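PDB 4E2A: putative acetyltransferase from Streptococcus mutans, which probably transfers an acyl group, most likely acetyl from acetyl-CoA, to an acceptor substrate, as members of the GNAT acetyltransferase family do. Local coordinates for residues E93-F98 with V111-S116; F126-L131 with E148-R153; S160-G165 with Y180-F185. All blocks are in the same frame, centred on the assembly; numbering follows the deposited sequence.

Overall arrangement
From the N terminus the chain first pairs 93-98 with 111-116, where contact 1 closes the beta hairpin of strands 94-101 and 104-113. Contact 2 then sets strand 125-133 against helix 142-157, and contact 3 brings strand 161-167 to the turn that leads into strand 183-192. The three loops follow in series, none enclosing or crossing another. Neighbours still touch: Asn-112 O lies 2.7 Å from Glu-127 N between adjacent strands of contacts 1 and 2, and Glu-148 OE2 lies 2.6 Å from Tyr-180 OH between contacts 2 and 3. Contacts 1 and 3 stay about 6 Å apart at their nearest atoms, joined through the shared mixed sheet.

Contact 1. Residues E93-F98 with V111-S116; sequences ESETYF and VNWGSS
The indole of Trp-113 lies with one face over the backbone of Glu-93 and Ser-94, while the carboxylate carbon of Glu-95 sits at its edge. On that face Glu-93 CA makes a CH-pi contact, 4.0 Å from the centroid of the five-membered ring and 23° off its normal; Glu-93 O and Ser-94 N lie above the plane nearer the rim. At the edge Glu-95 CD is 3.8 Å from Trp-113 CH2, its carboxylate turned 86° against the ring. The ring of Tyr-97 meets Val-111 CG2 at its own edge, and its hydroxyl donates to Glu-95 OE1 over 2.6 Å, from above the carboxylate plane.

Backbone bonds hold the register. Glu-95 and Val-111 form an antiparallel hydrogen-bonded pair, Val-111 N reaching Glu-95 O at 2.9 Å, and Ser-94 with Asn-112 is the adjoining non-hydrogen-bonded pair. Trp-113 N extends the ladder by donating to Glu-93 O.

With OG anti to the backbone N (chi1 176°), Ser-94 donates to Val-111 O over 3.0 Å; Glu-95 N reaches the same oxygen from the opposite face of its carbonyl plane. Beyond the strand, Glu-93 OE1 accepts twice, from Ser-115 OG at 2.7 Å nearly along the C-O axis and from Ser-115 N at 3.0 Å from above the carboxylate plane. Ser-116 OG is bonded to Asp-91.

Two donors on each of Val-111 O and Glu-93 OE1 imply that the open end of this hairpin is secured by polar bonds as well as by indole packing, and the pair on OE1 would favour an ionised Glu-93.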
loop_
_atom_site.group_PDB
_atom_site.type_symbol
_atom_site.label_atom_id
_atom_site.label_comp_id
_atom_site.label_asym_id
_atom_site.label_seq_id
_atom_site.Cartn_x
_atom_site.Cartn_y
_atom_site.Cartn_z
ATOM N N GLU B 93 4.445 21.490 1.265
ATOM C CA GLU B 93 5.512 20.642 0.748
ATOM C C GLU B 93 5.066 19.833 -0.469
ATOM O O GLU B 93 5.555 18.729 -0.709
ATOM C CB GLU B 93 6.046 19.733 1.855
ATOM C CG GLU B 93 6.788 20.516 2.962
ATOM C CD GLU B 93 7.490 19.618 3.970
ATOM O OE1 GLU B 93 6.808 18.788 4.617
ATOM O OE2 GLU B 93 8.725 19.754 4.112
ATOM N N SER B 94 4.106 20.379 -1.215
ATOM C CA SER B 94 3.620 19.720 -2.424
ATOM C C SER B 94 3.137 20.757 -3.426
ATOM O O SER B 94 2.684 21.832 -3.046
ATOM C CB SER B 94 2.469 18.761 -2.071
ATOM O OG SER B 94 1.912 18.177 -3.239
ATOM N N GLU B 95 3.226 20.452 -4.712
ATOM C CA GLU B 95 2.575 21.328 -5.669
ATOM C C GLU B 95 1.755 20.561 -6.676
ATOM O O GLU B 95 2.119 19.453 -7.075
ATOM C CB GLU B 95 3.566 22.268 -6.334
ATOM C CG GLU B 95 4.028 23.385 -5.391
ATOM C CD GLU B 95 5.285 24.083 -5.867
ATOM O OE1 GLU B 95 5.887 23.591 -6.841
ATOM O OE2 GLU B 95 5.664 25.116 -5.268
ATOM N N THR B 96 0.614 21.133 -7.042
ATOM C CA THR B 96 -0.172 20.572 -8.130
ATOM C C THR B 96 -0.269 21.572 -9.291
ATOM O O THR B 96 -0.609 22.752 -9.088
ATOM C CB THR B 96 -1.582 20.165 -7.663
ATOM O OG1 THR B 96 -1.484 19.222 -6.591
ATOM C CG2 THR B 96 -2.378 19.528 -8.805
ATOM N N TYR B 97 -0.007 21.074 -10.499
ATOM C CA TYR B 97 -0.010 21.900 -11.712
ATOM C C TYR B 97 -1.050 21.420 -12.726
ATOM O O TYR B 97 -1.333 20.220 -12.816
ATOM C CB TYR B 97 1.366 21.867 -12.394
ATOM C CG TYR B 97 2.487 22.457 -11.568
ATOM C CD1 TYR B 97 2.821 23.798 -11.683
ATOM C CD2 TYR B 97 3.211 21.667 -10.671
ATOM C CE1 TYR B 97 3.820 24.345 -10.939
ATOM C CE2 TYR B 97 4.227 22.213 -9.903
ATOM C CZ TYR B 97 4.524 23.558 -10.051
ATOM O OH TYR B 97 5.521 24.140 -9.319
ATOM N N PHE B 98 -1.606 22.369 -13.489
ATOM C CA PHE B 98 -2.338 22.067 -14.710
ATOM C C PHE B 98 -1.398 22.288 -15.886
ATOM O O PHE B 98 -0.527 23.177 -15.854
ATOM C CB PHE B 98 -3.529 23.020 -14.925
ATOM C CG PHE B 98 -4.759 22.707 -14.097
ATOM C CD1 PHE B 98 -5.114 21.413 -13.798
ATOM C CD2 PHE B 98 -5.562 23.733 -13.629
ATOM C CE1 PHE B 98 -6.257 21.138 -13.040
ATOM C CE2 PHE B 98 -6.697 23.472 -12.857
ATOM C CZ PHE B 98 -7.042 22.168 -12.568
ATOM N N VAL B 111 3.593 16.993 -7.445
ATOM C CA VAL B 111 4.949 16.728 -6.936
ATOM C C VAL B 111 5.058 16.926 -5.414
ATOM O O VAL B 111 4.346 17.730 -4.850
ATOM C CB VAL B 111 6.025 17.559 -7.691
ATOM C CG1 VAL B 111 6.132 17.060 -9.151
ATOM C CG2 VAL B 111 5.687 19.030 -7.647
ATOM N N ASN B 112 5.928 16.159 -4.756
ATOM C CA ASN B 112 6.076 16.236 -3.308
ATOM C C ASN B 112 7.529 16.342 -2.861
ATOM O O ASN B 112 8.437 15.854 -3.537
ATOM C CB ASN B 112 5.496 14.997 -2.611
ATOM C CG ASN B 112 4.111 14.623 -3.087
ATOM O OD1 ASN B 112 3.847 13.450 -3.354
ATOM N ND2 ASN B 112 3.215 15.590 -3.154
ATOM N N TRP B 113 7.737 16.963 -1.705
ATOM C CA TRP B 113 9.018 16.895 -1.015
ATOM C C TRP B 113 8.791 16.984 0.504
ATOM O O TRP B 113 7.648 17.134 0.943
ATOM C CB TRP B 113 9.965 17.988 -1.507
ATOM C CG TRP B 113 9.499 19.382 -1.230
ATOM C CD1 TRP B 113 9.833 20.156 -0.153
ATOM C CD2 TRP B 113 8.637 20.182 -2.050
ATOM N NE1 TRP B 113 9.225 21.393 -0.252
ATOM C CE2 TRP B 113 8.489 21.433 -1.410
ATOM C CE3 TRP B 113 7.970 19.967 -3.264
ATOM C CZ2 TRP B 113 7.689 22.455 -1.933
ATOM C CZ3 TRP B 113 7.183 20.984 -3.782
ATOM C CH2 TRP B 113 7.049 22.213 -3.116
ATOM N N GLY B 114 9.859 16.891 1.296
ATOM C CA GLY B 114 9.723 16.909 2.752
ATOM C C GLY B 114 8.853 15.774 3.268
ATOM O O GLY B 114 8.948 14.630 2.795
ATOM N N SER B 115 7.999 16.080 4.244
ATOM C CA SER B 115 7.147 15.058 4.857
ATOM C C SER B 115 5.957 14.693 3.967
ATOM O O SER B 115 5.276 13.693 4.206
ATOM C CB SER B 115 6.643 15.522 6.234
ATOM O OG SER B 115 5.842 16.687 6.094
ATOM N N SER B 116 5.714 15.494 2.931
ATOM C CA SER B 116 4.581 15.232 2.038
ATOM C C SER B 116 4.846 14.129 1.008
ATOM O O SER B 116 3.937 13.715 0.278
ATOM C CB SER B 116 4.136 16.521 1.341
ATOM O OG SER B 116 3.631 17.442 2.291
#

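Contact 2. Residues F126-L131 with E148-R153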
loop_
_atom_site.group_PDB
_atom_site.type_symbol
_atom_site.label_atom_id
_atom_site.label_comp_id
_atom_site.label_asym_id
_atom_site.label_seq_id
_atom_site.Cartn_x
_atom_site.Cartn_y
_atom_site.Cartn_z
ATOM N N PHE B 126 12.819 14.613 -3.906
ATOM C CA PHE B 126 11.669 15.242 -4.560
ATOM C C PHE B 126 10.938 14.128 -5.348
ATOM O O PHE B 126 11.556 13.408 -6.128
ATOM C CB PHE B 126 12.228 16.327 -5.503
ATOM C CG PHE B 126 11.200 17.141 -6.254
ATOM C CD1 PHE B 126 11.013 18.493 -5.954
ATOM C CD2 PHE B 126 10.508 16.603 -7.319
ATOM C CE1 PHE B 126 10.106 19.276 -6.661
ATOM C CE2 PHE B 126 9.589 17.385 -8.049
ATOM C CZ PHE B 126 9.390 18.717 -7.718
ATOM N N GLU B 127 9.629 14.004 -5.144
ATOM C CA GLU B 127 8.836 12.906 -5.686
ATOM C C GLU B 127 7.901 13.380 -6.799
ATOM O O GLU B 127 7.213 14.369 -6.647
ATOM C CB GLU B 127 7.988 12.256 -4.574
ATOM C CG GLU B 127 6.998 11.204 -5.083
ATOM C CD GLU B 127 6.028 10.700 -4.005
ATOM O OE1 GLU B 127 6.002 11.252 -2.894
ATOM O OE2 GLU B 127 5.279 9.745 -4.278
ATOM N N ILE B 128 7.890 12.676 -7.921
ATOM C CA ILE B 128 6.857 12.905 -8.928
ATOM C C ILE B 128 5.784 11.844 -8.687
ATOM O O ILE B 128 6.020 10.650 -8.914
ATOM C CB ILE B 128 7.421 12.845 -10.361
ATOM C CG1 ILE B 128 8.570 13.853 -10.517
ATOM C CG2 ILE B 128 6.321 13.146 -11.374
ATOM C CD1 ILE B 128 9.488 13.557 -11.731
ATOM N N GLN B 129 4.633 12.280 -8.169
ATOM C CA GLN B 129 3.604 11.360 -7.662
ATOM C C GLN B 129 2.511 11.049 -8.687
ATOM O O GLN B 129 2.138 9.883 -8.864
ATOM C CB GLN B 129 2.956 11.915 -6.373
ATOM C CG GLN B 129 1.931 10.952 -5.720
ATOM C CD GLN B 129 0.960 11.644 -4.755
ATOM O OE1 GLN B 129 1.235 12.728 -4.235
ATOM N NE2 GLN B 129 -0.186 11.007 -4.512
ATOM N N ARG B 130 1.983 12.090 -9.329
ATOM C CA ARG B 130 0.883 11.959 -10.280
ATOM C C ARG B 130 1.127 12.705 -11.588
ATOM O O ARG B 130 1.533 13.869 -11.583
ATOM C CB ARG B 130 -0.426 12.525 -9.687
ATOM C CG ARG B 130 -1.091 11.683 -8.623
ATOM C CD ARG B 130 -2.370 12.370 -8.088
ATOM N NE ARG B 130 -2.844 11.633 -6.933
ATOM C CZ ARG B 130 -3.478 12.169 -5.899
ATOM N NH1 ARG B 130 -3.732 13.479 -5.871
ATOM N NH2 ARG B 130 -3.864 11.384 -4.893
ATOM N N LEU B 131 0.832 12.053 -12.710
ATOM C CA LEU B 131 0.842 12.754 -13.992
ATOM C C LEU B 131 -0.160 12.093 -14.947
ATOM O O LEU B 131 0.045 10.952 -15.362
ATOM C CB LEU B 131 2.275 12.782 -14.592
ATOM C CG LEU B 131 2.585 13.810 -15.716
ATOM C CD1 LEU B 131 4.075 13.887 -16.088
ATOM C CD2 LEU B 131 1.766 13.517 -16.972
ATOM N N GLU B 148 8.919 16.788 -18.353
ATOM C CA GLU B 148 10.117 17.607 -18.429
ATOM C C GLU B 148 10.046 18.855 -17.535
ATOM O O GLU B 148 11.057 19.273 -16.956
ATOM C CB GLU B 148 10.433 17.950 -19.896
ATOM C CG GLU B 148 10.594 16.685 -20.734
ATOM C CD GLU B 148 11.425 16.871 -21.997
ATOM O OE1 GLU B 148 11.639 18.029 -22.391
ATOM O OE2 GLU B 148 11.870 15.846 -22.570
ATOM N N PHE B 149 8.855 19.440 -17.411
ATOM C CA PHE B 149 8.638 20.533 -16.470
ATOM C C PHE B 149 8.863 20.046 -15.031
ATOM O O PHE B 149 9.457 20.757 -14.207
ATOM C CB PHE B 149 7.225 21.124 -16.644
ATOM C CG PHE B 149 6.859 22.172 -15.622
ATOM C CD1 PHE B 149 7.101 23.528 -15.870
ATOM C CD2 PHE B 149 6.244 21.811 -14.416
ATOM C CE1 PHE B 149 6.765 24.510 -14.926
ATOM C CE2 PHE B 149 5.890 22.779 -13.473
ATOM C CZ PHE B 149 6.155 24.139 -13.728
ATOM N N ALA B 150 8.368 18.847 -14.723
ATOM C CA ALA B 150 8.573 18.270 -13.389
ATOM C C ALA B 150 10.052 18.102 -13.050
ATOM O O ALA B 150 10.461 18.426 -11.930
ATOM C CB ALA B 150 7.843 16.925 -13.236
ATOM N N LEU B 151 10.842 17.598 -14.002
ATOM C CA LEU B 151 12.300 17.445 -13.809
ATOM C C LEU B 151 13.016 18.780 -13.601
ATOM O O LEU B 151 13.976 18.874 -12.819
ATOM C CB LEU B 151 12.936 16.729 -15.004
ATOM C CG LEU B 151 12.411 15.325 -15.286
ATOM C CD1 LEU B 151 13.096 14.744 -16.509
ATOM C CD2 LEU B 151 12.599 14.424 -14.053
ATOM N N GLU B 152 12.572 19.812 -14.313
ATOM C CA GLU B 152 13.154 21.141 -14.121
ATOM C C GLU B 152 12.783 21.744 -12.752
ATOM O O GLU B 152 13.627 22.341 -12.082
ATOM C CB GLU B 152 12.789 22.076 -15.274
ATOM C CG GLU B 152 13.422 23.450 -15.156
ATOM C CD GLU B 152 14.947 23.410 -15.021
ATOM O OE1 GLU B 152 15.579 22.426 -15.471
ATOM O OE2 GLU B 152 15.514 24.380 -14.465
ATOM N N ARG B 153 11.537 21.561 -12.315
ATOM C CA ARG B 153 11.175 21.959 -10.955
ATOM C C ARG B 153 12.077 21.284 -9.926
ATOM O O ARG B 153 12.530 21.905 -8.955
ATOM C CB ARG B 153 9.698 21.653 -10.651
ATOM C CG ARG B 153 8.722 22.587 -11.334
ATOM C CD ARG B 153 8.968 24.040 -10.938
ATOM N NE ARG B 153 8.769 24.279 -9.506
ATOM C CZ ARG B 153 8.949 25.465 -8.921
ATOM N NH1 ARG B 153 9.344 26.515 -9.642
ATOM N NH2 ARG B 153 8.743 25.609 -7.615
#
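Phe-126 carries its ring carbon CG anti to the backbone N (chi1 -178°), and Ile-128 carries CG1 anti to its carbonyl carbon with CD1 extended beyond it (chi2 161°); these torsions send both side chains from strand 126-131 to helix 148-153. The extended branch puts Ile-128 CD1 at 4.0 Å from Ala-150 CB, so the end of the isoleucine lies against the methyl of a small residue. The same CD1 also meets Leu-151 CD2, again at 4.0 Å, and here the two side chains cross at about a right angle. Although the CB of Leu-151 points away from the strand, its end comes back to make this touch.

Nearer the C-terminal end of the helix segment, Phe-126 CZ lies 4.2 Å from Arg-153 CB, an oblique approach to the ring. The aliphatic base of the arginine does the touching: its chain bends beyond CB and leads the guanidinium away, towards a long, weak ion pair with Glu-95. Ala-150 O is also near, 4.1 Å from Phe-126 CE2.

The axes of the two short segments approach to 9.6 Å and run nearly antiparallel, at 157°. Their nearest CA atoms, those of Ile-128 and Ala-150, are 7.2 Å apart, which places the alanine where the helix comes close to the strand. Phe-147 adds to the packing on Ile-128, and Ala-154 and Ser-157 to that on Phe-126. Val-162 of the next strand touches both strand residues.

Hydrophobic strand residues meeting an antiparallel helix, with the chain returning as parallel strand 161-167, form a beta-alpha-beta crossover. Gln-129 and Arg-130, both facing Lys-110, make a classic beta bulge that interrupts regular pairing with strand 104-113, consistent with the bulged strand at which GNAT enzymes usually bind acetyl-CoA.

Contact 3. Residues S160-G165 with Y180-F185; sequences SWVWLG and YGFEQF
Strand residues Val-162 to Leu-164 and the stretch from Phe-182 to Phe-185 run 76° apart end to end, and their nearest CA atoms, those of Trp-163 and Phe-182, are 7.7 Å from each other, so the segments meet through side chains rather than as paired strands. The ring of Phe-182 takes most of the contact. Val-162 CG1 comes in obliquely above the CZ end of the ring, 3.9 Å from Phe-182 CZ, on the side opposite Leu-164 CD2, with the valine and phenylalanine side chains crossing at about a right angle. Leu-164 comes over one face of that ring, its CD2 4.0 Å from Phe-182 CE2. The leucine turns back to it because CG lies between the backbone N and the carbonyl carbon (chi1 50°), although its CB does not point that way. Trp-163 CA sits at the ring's edge, near its plane, 4.1 Å from Phe-182 CE2, and Val-162 O approaches the same carbon obliquely at 3.5 Å.

A second, lighter touch joins Phe-185 to the other side of the strand: its CE2 is 4.3 Å from Trp-163 CB. The indole of Trp-163 leads away from this segment, and its NE1 is hydrogen-bonded to Gln-117. Leu-151 of helix 142-157 also touches Phe-182, and Leu-201 and Lys-203 of strand 195-205 touch Phe-185.

Just ahead of Phe-182, Gly-181 has positive phi (96°). The Schellman motif there ends helix 171-179, and Phe-182, packed on strand 161-167, follows it as the chain enters strand 183-192, outermost within this chain, in the C-terminal half of the GNAT fold.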
loop_
_atom_site.group_PDB
_atom_site.type_symbol
_atom_site.label_atom_id
_atom_site.label_comp_id
_atom_site.label_asym_id
_atom_site.label_seq_id
_atom_site.Cartn_x
_atom_site.Cartn_y
_atom_site.Cartn_z
ATOM N N SER B 160 18.629 16.761 -3.750
ATOM C CA SER B 160 19.647 15.883 -4.316
ATOM C C SER B 160 19.101 14.840 -5.291
ATOM O O SER B 160 19.808 14.435 -6.201
ATOM C CB SER B 160 20.461 15.203 -3.214
ATOM O OG SER B 160 21.195 16.171 -2.481
ATOM N N TRP B 161 17.843 14.434 -5.106
ATOM C CA TRP B 161 17.255 13.354 -5.902
ATOM C C TRP B 161 15.800 13.651 -6.306
ATOM O O TRP B 161 15.049 14.304 -5.577
ATOM C CB TRP B 161 17.330 12.004 -5.152
ATOM C CG TRP B 161 18.697 11.649 -4.684
ATOM C CD1 TRP B 161 19.219 11.861 -3.444
ATOM C CD2 TRP B 161 19.740 11.031 -5.456
ATOM N NE1 TRP B 161 20.522 11.410 -3.391
ATOM C CE2 TRP B 161 20.862 10.901 -4.611
ATOM C CE3 TRP B 161 19.826 10.581 -6.778
ATOM C CZ2 TRP B 161 22.063 10.337 -5.050
ATOM C CZ3 TRP B 161 21.029 10.020 -7.207
ATOM C CH2 TRP B 161 22.121 9.901 -6.343
ATOM N N VAL B 162 15.435 13.194 -7.492
ATOM C CA VAL B 162 14.035 13.113 -7.888
ATOM C C VAL B 162 13.766 11.630 -8.111
ATOM O O VAL B 162 14.601 10.912 -8.670
ATOM C CB VAL B 162 13.752 13.962 -9.155
ATOM C CG1 VAL B 162 14.623 13.514 -10.311
ATOM C CG2 VAL B 162 12.267 13.904 -9.552
ATOM N N TRP B 163 12.632 11.154 -7.611
ATOM C CA TRP B 163 12.283 9.750 -7.716
ATOM C C TRP B 163 10.814 9.513 -8.074
ATOM O O TRP B 163 9.960 10.390 -7.931
ATOM C CB TRP B 163 12.632 9.014 -6.412
ATOM C CG TRP B 163 11.762 9.379 -5.256
ATOM C CD1 TRP B 163 11.888 10.470 -4.455
ATOM C CD2 TRP B 163 10.624 8.650 -4.771
ATOM N NE1 TRP B 163 10.919 10.454 -3.488
ATOM C CE2 TRP B 163 10.130 9.363 -3.661
ATOM C CE3 TRP B 163 9.991 7.470 -5.161
ATOM C CZ2 TRP B 163 9.010 8.927 -2.935
ATOM C CZ3 TRP B 163 8.878 7.043 -4.443
ATOM C CH2 TRP B 163 8.398 7.774 -3.349
ATOM N N LEU B 164 10.529 8.304 -8.540
ATOM C CA LEU B 164 9.165 7.903 -8.817
ATOM C C LEU B 164 9.067 6.381 -8.717
ATOM O O LEU B 164 10.078 5.689 -8.692
ATOM C CB LEU B 164 8.728 8.413 -10.196
ATOM C CG LEU B 164 9.659 8.133 -11.382
ATOM C CD1 LEU B 164 9.436 6.721 -11.844
ATOM C CD2 LEU B 164 9.363 9.104 -12.524
ATOM N N GLY B 165 7.846 5.872 -8.621
ATOM C CA GLY B 165 7.624 4.443 -8.567
ATOM C C GLY B 165 7.092 3.935 -9.885
ATOM O O GLY B 165 6.330 4.622 -10.551
ATOM N N TYR B 180 15.834 9.335 -19.282
ATOM C CA TYR B 180 16.014 10.583 -18.557
ATOM C C TYR B 180 17.053 10.447 -17.452
ATOM O O TYR B 180 17.336 11.407 -16.740
ATOM C CB TYR B 180 14.686 11.074 -17.976
ATOM C CG TYR B 180 13.779 11.702 -19.012
ATOM C CD1 TYR B 180 13.980 13.013 -19.430
ATOM C CD2 TYR B 180 12.741 10.976 -19.586
ATOM C CE1 TYR B 180 13.164 13.593 -20.374
ATOM C CE2 TYR B 180 11.914 11.544 -20.533
ATOM C CZ TYR B 180 12.130 12.850 -20.919
ATOM O OH TYR B 180 11.312 13.407 -21.865
ATOM N N GLY B 181 17.625 9.259 -17.306
ATOM C CA GLY B 181 18.644 9.051 -16.288
ATOM C C GLY B 181 18.161 8.468 -14.958
ATOM O O GLY B 181 18.890 8.533 -13.963
ATOM N N PHE B 182 16.950 7.906 -14.921
ATOM C CA PHE B 182 16.464 7.273 -13.687
ATOM C C PHE B 182 17.060 5.861 -13.558
ATOM O O PHE B 182 17.289 5.187 -14.567
ATOM C CB PHE B 182 14.926 7.202 -13.635
ATOM C CG PHE B 182 14.251 8.520 -13.320
ATOM C CD1 PHE B 182 14.065 9.484 -14.307
ATOM C CD2 PHE B 182 13.812 8.794 -12.039
ATOM C CE1 PHE B 182 13.435 10.715 -14.008
ATOM C CE2 PHE B 182 13.176 10.007 -11.734
ATOM C CZ PHE B 182 12.991 10.966 -12.728
ATOM N N GLU B 183 17.289 5.422 -12.320
ATOM C CA GLU B 183 17.875 4.109 -12.029
ATOM C C GLU B 183 17.193 3.508 -10.808
ATOM O O GLU B 183 16.824 4.226 -9.877
ATOM C CB GLU B 183 19.368 4.231 -11.709
ATOM C CG GLU B 183 20.199 5.037 -12.690
ATOM C CD GLU B 183 21.585 5.381 -12.122
ATOM O OE1 GLU B 183 21.869 5.014 -10.953
ATOM O OE2 GLU B 183 22.388 6.020 -12.840
ATOM N N GLN B 184 17.035 2.192 -10.798
ATOM C CA GLN B 184 16.380 1.533 -9.679
ATOM C C GLN B 184 17.267 1.623 -8.454
ATOM O O GLN B 184 18.495 1.626 -8.568
ATOM C CB GLN B 184 16.067 0.072 -10.003
ATOM C CG GLN B 184 15.612 -0.738 -8.799
ATOM C CD GLN B 184 14.968 -2.046 -9.203
ATOM O OE1 GLN B 184 14.833 -2.335 -10.395
ATOM N NE2 GLN B 184 14.559 -2.844 -8.216
ATOM N N PHE B 185 16.654 1.721 -7.280
ATOM C CA PHE B 185 17.438 1.760 -6.052
ATOM C C PHE B 185 16.733 1.002 -4.945
ATOM O O PHE B 185 17.299 0.756 -3.879
ATOM C CB PHE B 185 17.743 3.198 -5.630
ATOM C CG PHE B 185 16.544 3.973 -5.172
ATOM C CD1 PHE B 185 16.302 4.160 -3.812
ATOM C CD2 PHE B 185 15.664 4.537 -6.097
ATOM C CE1 PHE B 185 15.191 4.879 -3.376
ATOM C CE2 PHE B 185 14.563 5.269 -5.683
ATOM C CZ PHE B 185 14.318 5.437 -4.307
#